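Local coordinates for protein LYND (Lyngbya aestuarii, PDB 4V1T) that probably forms azolines in cyanobactin precursor peptides, as an ATP-dependent YcaO-type cyclodehydratase that cyclises cysteine side chains onto the preceding backbone amide, at residues B[620-624]-B[640-645]. Numbering follows the deposited sequence.
Sequences LILGF and EVNQIG. With MG (magnesium ion), chain N.
Ile621 reaches helix 640-645 with both branches. Its CG2, anti to the backbone N, meets Ile644 CG2 at 3.7 Å, the two side chains lying alongside but running opposite ways, while CD1 presses to 3.2 Å from Gly645 CA, tighter than usual carbon contact. Leu622 contributes backbone: its O lies 3.2 Å from Ile644 CD1. The closest CA pair is Gly623 and Val641, 4.6 Å apart, and Val641 CG1 packs 3.4 Å from Gly623 N. Phe624 N then donates an almost straight bond (175°, 3.0 Å) to Glu640 OE1, meeting it from above the carboxylate plane, 51° out. That oxygen also accepts from a magnesium-bound water, and Glu640 OE2 ligates the magnesium ion at 2.0 Å and is hydrogen-bonded to Lys409 NZ, so the bond from the strand probably helps to fix the metal-ligating carboxylate in the ADP pocket. A second magnesium-bound water donates to Phe624 O. The axes of helix segment 640-645 and strand 621-624, 138° apart in their N-to-C directions, approach to 6.6 Å. Beyond, strand 621-626 edges a three-stranded antiparallel sheet beside strand 605-612; Val641 also touches helix 576-587, and the Phe624 side chain packs on helix 538-561.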
loop_
_atom_site.group_PDB
_atom_site.type_symbol
_atom_site.label_atom_id
_atom_site.label_comp_id
_atom_site.label_asym_id
_atom_site.label_seq_id
_atom_site.Cartn_x
_atom_site.Cartn_y
_atom_site.Cartn_z
ATOM N N LEU B 620 34.537 -1.207 6.667
ATOM C CA LEU B 620 34.470 -2.649 6.579
ATOM C C LEU B 620 33.106 -3.104 7.061
ATOM O O LEU B 620 32.688 -2.857 8.193
ATOM C CB LEU B 620 35.575 -3.322 7.405
ATOM C CG LEU B 620 36.994 -3.082 6.889
ATOM C CD1 LEU B 620 38.012 -3.675 7.851
ATOM C CD2 LEU B 620 37.164 -3.661 5.490
ATOM N N ILE B 621 32.400 -3.761 6.168
ATOM C CA ILE B 621 31.099 -4.264 6.486
ATOM C C ILE B 621 31.047 -5.717 6.073
ATOM O O ILE B 621 31.720 -6.150 5.145
ATOM C CB ILE B 621 30.018 -3.390 5.821
ATOM C CG1 ILE B 621 30.048 -2.011 6.499
ATOM C CG2 ILE B 621 28.637 -4.021 5.968
ATOM C CD1 ILE B 621 29.222 -0.972 5.855
ATOM N N LEU B 622 30.253 -6.479 6.788
ATOM C CA LEU B 622 30.102 -7.874 6.478
ATOM C C LEU B 622 28.725 -8.381 6.895
ATOM O O LEU B 622 28.011 -7.736 7.670
ATOM C CB LEU B 622 31.227 -8.670 7.133
ATOM C CG LEU B 622 31.552 -8.270 8.562
ATOM C CD1 LEU B 622 30.539 -8.898 9.481
ATOM C CD2 LEU B 622 32.958 -8.692 8.942
ATOM N N GLY B 623 28.349 -9.529 6.353
ATOM C CA GLY B 623 27.032 -10.094 6.577
ATOM C C GLY B 623 27.112 -11.595 6.452
ATOM O O GLY B 623 27.971 -12.117 5.742
ATOM N N PHE B 624 26.221 -12.291 7.150
ATOM C CA PHE B 624 26.301 -13.743 7.249
ATOM C C PHE B 624 25.007 -14.419 6.854
ATOM O O PHE B 624 23.936 -13.799 6.845
ATOM C CB PHE B 624 26.631 -14.148 8.676
ATOM C CG PHE B 624 27.660 -13.295 9.320
ATOM C CD1 PHE B 624 28.964 -13.316 8.878
ATOM C CD2 PHE B 624 27.324 -12.483 10.391
ATOM C CE1 PHE B 624 29.919 -12.539 9.491
ATOM C CE2 PHE B 624 28.270 -11.707 11.009
ATOM C CZ PHE B 624 29.571 -11.737 10.563
ATOM N N GLU B 640 22.587 -9.218 3.480
ATOM C CA GLU B 640 22.795 -8.630 4.792
ATOM C C GLU B 640 23.857 -7.519 4.723
ATOM O O GLU B 640 23.765 -6.527 5.459
ATOM C CB GLU B 640 23.213 -9.699 5.821
ATOM C CG GLU B 640 22.834 -9.324 7.247
ATOM C CD GLU B 640 22.976 -10.466 8.226
ATOM O OE1 GLU B 640 24.119 -10.782 8.644
ATOM O OE2 GLU B 640 21.927 -11.040 8.582
ATOM N N VAL B 641 24.858 -7.674 3.851
ATOM C CA VAL B 641 25.889 -6.641 3.734
ATOM C C VAL B 641 25.239 -5.438 3.081
ATOM O O VAL B 641 25.553 -4.303 3.437
ATOM C CB VAL B 641 27.179 -7.086 2.961
ATOM C CG1 VAL B 641 27.534 -8.526 3.260
ATOM C CG2 VAL B 641 27.052 -6.896 1.474
ATOM N N ASN B 642 24.334 -5.695 2.131
ATOM C CA ASN B 642 23.509 -4.643 1.540
ATOM C C ASN B 642 22.760 -3.905 2.630
ATOM O O ASN B 642 22.810 -2.678 2.720
ATOM C CB ASN B 642 22.487 -5.216 0.545
ATOM C CG ASN B 642 23.121 -5.727 -0.734
ATOM O OD1 ASN B 642 24.260 -5.401 -1.060
ATOM N ND2 ASN B 642 22.366 -6.528 -1.483
ATOM N N GLN B 643 22.072 -4.684 3.457
ATOM C CA GLN B 643 21.241 -4.170 4.540
ATOM C C GLN B 643 22.024 -3.278 5.507
ATOM O O GLN B 643 21.583 -2.187 5.857
ATOM C CB GLN B 643 20.624 -5.357 5.289
ATOM C CG GLN B 643 19.791 -5.018 6.506
ATOM C CD GLN B 643 19.252 -6.269 7.183
ATOM O OE1 GLN B 643 19.956 -7.268 7.321
ATOM N NE2 GLN B 643 17.999 -6.225 7.602
ATOM N N ILE B 644 23.188 -3.753 5.932
ATOM C CA ILE B 644 23.998 -3.042 6.928
ATOM C C ILE B 644 24.708 -1.810 6.357
ATOM O O ILE B 644 24.773 -0.772 7.010
ATOM C CB ILE B 644 25.070 -3.983 7.523
ATOM C CG1 ILE B 644 24.405 -5.105 8.316
ATOM C CG2 ILE B 644 26.036 -3.223 8.431
ATOM C CD1 ILE B 644 25.212 -6.389 8.351
ATOM N N GLY B 645 25.229 -1.922 5.139
ATOM C CA GLY B 645 26.225 -0.978 4.669
ATOM C C GLY B 645 25.858 0.060 3.639
ATOM O O GLY B 645 26.242 1.221 3.789
HETATM MG MG MG N . 21.254 -12.364 9.980
HETATM O O HOH W 1 21.838 -13.758 8.503
HETATM O O HOH W 2 23.439 -12.483 10.538
HETATM O O HOH W 3 21.080 -14.100 11.075
#